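RNA-dependent RNA Polymerase (Bombyx mori cytoplasmic polyhedrosis virus, PDB 6TZ0) catalyses RNA-templated RNA synthesis, transcribing the viral double-stranded genome into plus strands and copying plus strands into minus strands during replication. Local coordinates at residues 560-572 with 602-614. Residues are numbered along the deposited sequence; the frame is centred on the assembly and turned at random.
Sequences KDIYNTFVLDVAS and VNAAWQACALEAA
An antiparallel helix pair in the central polymerase domain forms this contact: 560-572, part of helix 557-573, runs against helix 604-614, the axes 8.6 Å apart at closest approach and 162° between their directions. The two helices are joined through the hairpin of strands 585-591 and 598-602. W606 fills the end where the helices come closest. Its CG lies anti to the backbone N (chi1 179°), which sends the indole across the last turn of 560-572. There S572 CB sits over one face in a CH-pi contact, 3.9 Å from the centroid of the six-membered ring. L568 comes in at the edge, in the ring plane, its CD2 3.7 Å from W606 CD1. Rotation of the indole is further fixed by W606 NE1, which bonds to L381 O on strand 380-384. A571 has just a methyl to place between the helices, its CB 3.8 Å from W606 CB. One turn back from A571, V567 CG1 meets C609 SG at 3.7 Å. N603 caps helix 604-614, its OD1 taking a weak bond from W606 N. At the far end K560, its side chain about 10 Å from that of UTP-binding D552, makes a weak salt bridge from NZ to E612 OE2 (3.4 Å), an oxygen of less sure position that also pairs with R641. Beside them, A613 CB rests against the N564 amide, 4.0 Å from N564 CG.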
loop_
_atom_site.group_PDB
_atom_site.type_symbol
_atom_site.label_atom_id
_atom_site.label_comp_id
_atom_site.label_asym_id
_atom_site.label_seq_id
_atom_site.Cartn_x
_atom_site.Cartn_y
_atom_site.Cartn_z
ATOM N N LYS A 560 12.290 -11.632 -8.573
ATOM C CA LYS A 560 11.960 -11.857 -7.170
ATOM C C LYS A 560 12.960 -12.797 -6.507
ATOM O O LYS A 560 13.268 -12.648 -5.314
ATOM C CB LYS A 560 10.539 -12.412 -7.075
ATOM C CG LYS A 560 10.086 -12.801 -5.690
ATOM C CD LYS A 560 9.854 -11.609 -4.807
ATOM C CE LYS A 560 9.598 -12.066 -3.390
ATOM N NZ LYS A 560 8.421 -12.957 -3.322
ATOM N N ASP A 561 13.517 -13.733 -7.276
ATOM C CA ASP A 561 14.479 -14.673 -6.707
ATOM C C ASP A 561 15.785 -14.007 -6.253
ATOM O O ASP A 561 16.451 -14.549 -5.368
ATOM C CB ASP A 561 14.764 -15.773 -7.724
ATOM C CG ASP A 561 15.172 -17.074 -7.076
ATOM O OD1 ASP A 561 15.237 -17.139 -5.833
ATOM O OD2 ASP A 561 15.405 -18.051 -7.812
ATOM N N ILE A 562 16.130 -12.825 -6.785
ATOM C CA ILE A 562 17.341 -12.114 -6.356
ATOM C C ILE A 562 17.217 -11.671 -4.901
ATOM O O ILE A 562 18.131 -11.864 -4.091
ATOM C CB ILE A 562 17.625 -10.914 -7.278
ATOM C CG1 ILE A 562 17.906 -11.366 -8.707
ATOM C CG2 ILE A 562 18.803 -10.096 -6.774
ATOM C CD1 ILE A 562 18.026 -10.242 -9.690
ATOM N N TYR A 563 16.080 -11.072 -4.551
ATOM C CA TYR A 563 15.793 -10.730 -3.163
ATOM C C TYR A 563 15.572 -11.977 -2.319
ATOM O O TYR A 563 15.881 -11.973 -1.120
ATOM C CB TYR A 563 14.569 -9.816 -3.129
ATOM C CG TYR A 563 14.156 -9.255 -1.787
ATOM C CD1 TYR A 563 14.842 -8.193 -1.218
ATOM C CD2 TYR A 563 13.053 -9.757 -1.112
ATOM C CE1 TYR A 563 14.456 -7.666 -0.006
ATOM C CE2 TYR A 563 12.665 -9.232 0.103
ATOM C CZ TYR A 563 13.373 -8.191 0.650
ATOM O OH TYR A 563 12.990 -7.669 1.856
ATOM N N ASN A 564 15.046 -13.049 -2.927
ATOM C CA ASN A 564 14.840 -14.290 -2.185
ATOM C C ASN A 564 16.150 -14.920 -1.729
ATOM O O ASN A 564 16.185 -15.539 -0.667
ATOM C CB ASN A 564 14.057 -15.303 -3.014
ATOM C CG ASN A 564 12.608 -14.938 -3.164
ATOM O OD1 ASN A 564 12.001 -14.387 -2.252
ATOM N ND2 ASN A 564 12.028 -15.280 -4.300
ATOM N N THR A 565 17.225 -14.776 -2.512
ATOM C CA THR A 565 18.532 -15.280 -2.078
ATOM C C THR A 565 19.028 -14.563 -0.830
ATOM O O THR A 565 19.565 -15.196 0.085
ATOM C CB THR A 565 19.574 -15.129 -3.182
ATOM O OG1 THR A 565 19.688 -13.751 -3.540
ATOM C CG2 THR A 565 19.198 -15.921 -4.385
ATOM N N PHE A 566 18.868 -13.240 -0.790
ATOM C CA PHE A 566 19.247 -12.448 0.377
ATOM C C PHE A 566 18.418 -12.825 1.600
ATOM O O PHE A 566 18.958 -12.984 2.710
ATOM C CB PHE A 566 19.097 -10.969 0.018
ATOM C CG PHE A 566 19.280 -10.027 1.159
ATOM C CD1 PHE A 566 20.524 -9.812 1.715
ATOM C CD2 PHE A 566 18.199 -9.306 1.645
ATOM C CE1 PHE A 566 20.678 -8.925 2.766
ATOM C CE2 PHE A 566 18.346 -8.423 2.687
ATOM C CZ PHE A 566 19.584 -8.230 3.247
ATOM N N VAL A 567 17.110 -13.012 1.402
ATOM C CA VAL A 567 16.225 -13.408 2.493
ATOM C C VAL A 567 16.577 -14.800 3.003
ATOM O O VAL A 567 16.600 -15.037 4.214
ATOM C CB VAL A 567 14.759 -13.305 2.031
ATOM C CG1 VAL A 567 13.812 -13.894 3.045
ATOM C CG2 VAL A 567 14.404 -11.863 1.821
ATOM N N LEU A 568 16.918 -15.725 2.103
ATOM C CA LEU A 568 17.270 -17.072 2.538
ATOM C C LEU A 568 18.639 -17.126 3.203
ATOM O O LEU A 568 18.841 -17.945 4.102
ATOM C CB LEU A 568 17.203 -18.047 1.367
ATOM C CG LEU A 568 15.794 -18.403 0.905
ATOM C CD1 LEU A 568 15.842 -19.267 -0.334
ATOM C CD2 LEU A 568 15.056 -19.106 2.010
ATOM N N ASP A 569 19.567 -16.244 2.816
ATOM C CA ASP A 569 20.847 -16.150 3.518
ATOM C C ASP A 569 20.657 -15.695 4.958
ATOM O O ASP A 569 21.186 -16.316 5.896
ATOM C CB ASP A 569 21.785 -15.184 2.798
ATOM C CG ASP A 569 22.329 -15.743 1.513
ATOM O OD1 ASP A 569 22.443 -16.979 1.403
ATOM O OD2 ASP A 569 22.663 -14.944 0.616
ATOM N N VAL A 570 19.890 -14.618 5.151
ATOM C CA VAL A 570 19.657 -14.118 6.504
ATOM C C VAL A 570 18.844 -15.124 7.314
ATOM O O VAL A 570 19.098 -15.332 8.505
ATOM C CB VAL A 570 18.969 -12.744 6.455
ATOM C CG1 VAL A 570 18.740 -12.211 7.848
ATOM C CG2 VAL A 570 19.795 -11.776 5.667
ATOM N N ALA A 571 17.894 -15.803 6.670
ATOM C CA ALA A 571 17.065 -16.774 7.367
ATOM C C ALA A 571 17.848 -18.015 7.759
ATOM O O ALA A 571 17.562 -18.618 8.796
ATOM C CB ALA A 571 15.873 -17.158 6.496
ATOM N N SER A 572 18.834 -18.411 6.959
ATOM C CA SER A 572 19.661 -19.545 7.339
ATOM C C SER A 572 20.611 -19.178 8.467
ATOM O O SER A 572 20.883 -20.004 9.344
ATOM C CB SER A 572 20.445 -20.051 6.136
ATOM O OG SER A 572 21.438 -19.117 5.769
ATOM N N VAL A 602 16.579 -26.707 11.140
ATOM C CA VAL A 602 15.995 -25.587 10.415
ATOM C C VAL A 602 15.094 -24.822 11.373
ATOM O O VAL A 602 14.181 -25.407 11.963
ATOM C CB VAL A 602 15.200 -26.070 9.190
ATOM C CG1 VAL A 602 14.604 -24.905 8.447
ATOM C CG2 VAL A 602 16.072 -26.901 8.271
ATOM N N ASN A 603 15.341 -23.522 11.526
ATOM C CA ASN A 603 14.524 -22.737 12.439
ATOM C C ASN A 603 13.214 -22.326 11.765
ATOM O O ASN A 603 12.958 -22.648 10.605
ATOM C CB ASN A 603 15.308 -21.539 12.981
ATOM C CG ASN A 603 15.821 -20.606 11.902
ATOM O OD1 ASN A 603 15.629 -20.826 10.726
ATOM N ND2 ASN A 603 16.459 -19.534 12.319
ATOM N N ALA A 604 12.378 -21.588 12.501
ATOM C CA ALA A 604 11.015 -21.319 12.051
ATOM C C ALA A 604 10.977 -20.302 10.919
ATOM O O ALA A 604 10.182 -20.440 9.977
ATOM C CB ALA A 604 10.174 -20.824 13.223
ATOM N N ALA A 605 11.818 -19.271 11.004
ATOM C CA ALA A 605 11.809 -18.197 10.019
ATOM C C ALA A 605 12.263 -18.677 8.653
ATOM O O ALA A 605 11.744 -18.220 7.633
ATOM C CB ALA A 605 12.696 -17.055 10.492
ATOM N N TRP A 606 13.201 -19.618 8.616
ATOM C CA TRP A 606 13.698 -20.118 7.342
ATOM C C TRP A 606 12.696 -21.072 6.705
ATOM O O TRP A 606 12.565 -21.108 5.476
ATOM C CB TRP A 606 15.086 -20.713 7.582
ATOM C CG TRP A 606 15.831 -21.313 6.464
ATOM C CD1 TRP A 606 15.795 -20.943 5.160
ATOM C CD2 TRP A 606 16.923 -22.219 6.588
ATOM N NE1 TRP A 606 16.707 -21.662 4.439
ATOM C CE2 TRP A 606 17.425 -22.447 5.300
ATOM C CE3 TRP A 606 17.498 -22.896 7.665
ATOM C CZ2 TRP A 606 18.466 -23.327 5.053
ATOM C CZ3 TRP A 606 18.529 -23.774 7.416
ATOM C CH2 TRP A 606 19.002 -23.980 6.124
ATOM N N GLN A 607 11.898 -21.759 7.528
ATOM C CA GLN A 607 10.751 -22.511 7.023
ATOM C C GLN A 607 9.716 -21.588 6.399
ATOM O O GLN A 607 9.205 -21.863 5.305
ATOM C CB GLN A 607 10.096 -23.310 8.146
ATOM C CG GLN A 607 10.928 -24.413 8.716
ATOM C CD GLN A 607 10.241 -25.102 9.858
ATOM O OE1 GLN A 607 9.099 -24.803 10.176
ATOM N NE2 GLN A 607 10.953 -25.989 10.525
ATOM N N ALA A 608 9.395 -20.485 7.085
ATOM C CA ALA A 608 8.399 -19.547 6.570
ATOM C C ALA A 608 8.866 -18.875 5.288
ATOM O O ALA A 608 8.096 -18.754 4.330
ATOM C CB ALA A 608 8.070 -18.495 7.624
ATOM N N CYS A 609 10.131 -18.459 5.242
ATOM C CA CYS A 609 10.647 -17.786 4.058
ATOM C C CYS A 609 10.779 -18.738 2.879
ATOM O O CYS A 609 10.496 -18.354 1.741
ATOM C CB CYS A 609 11.985 -17.128 4.374
ATOM S SG CYS A 609 11.839 -15.760 5.511
ATOM N N ALA A 610 11.164 -19.991 3.128
ATOM C CA ALA A 610 11.271 -20.946 2.034
ATOM C C ALA A 610 9.901 -21.342 1.506
ATOM O O ALA A 610 9.726 -21.513 0.294
ATOM C CB ALA A 610 12.041 -22.176 2.495
ATOM N N LEU A 611 8.913 -21.468 2.395
ATOM C CA LEU A 611 7.571 -21.807 1.948
ATOM C C LEU A 611 6.920 -20.648 1.213
ATOM O O LEU A 611 6.126 -20.871 0.294
ATOM C CB LEU A 611 6.729 -22.254 3.143
ATOM C CG LEU A 611 5.374 -22.919 2.895
ATOM C CD1 LEU A 611 5.148 -23.997 3.921
ATOM C CD2 LEU A 611 4.237 -21.929 2.969
ATOM N N GLU A 612 7.245 -19.413 1.586
ATOM C CA GLU A 612 6.743 -18.283 0.819
ATOM C C GLU A 612 7.418 -18.197 -0.542
ATOM O O GLU A 612 6.747 -17.970 -1.553
ATOM C CB GLU A 612 6.927 -16.989 1.608
ATOM C CG GLU A 612 6.234 -15.782 1.006
ATOM C CD GLU A 612 7.114 -15.022 0.037
ATOM O OE1 GLU A 612 8.342 -15.004 0.244
ATOM O OE2 GLU A 612 6.583 -14.482 -0.950
ATOM N N ALA A 613 8.740 -18.364 -0.590
ATOM C CA ALA A 613 9.465 -18.245 -1.848
ATOM C C ALA A 613 9.156 -19.376 -2.815
ATOM O O ALA A 613 9.290 -19.187 -4.026
ATOM C CB ALA A 613 10.967 -18.193 -1.583
ATOM N N ALA A 614 8.736 -20.536 -2.323
ATOM C CA ALA A 614 8.445 -21.654 -3.204
ATOM C C ALA A 614 7.006 -21.689 -3.694
ATOM O O ALA A 614 6.707 -22.445 -4.621
ATOM C CB ALA A 614 8.760 -22.971 -2.497
#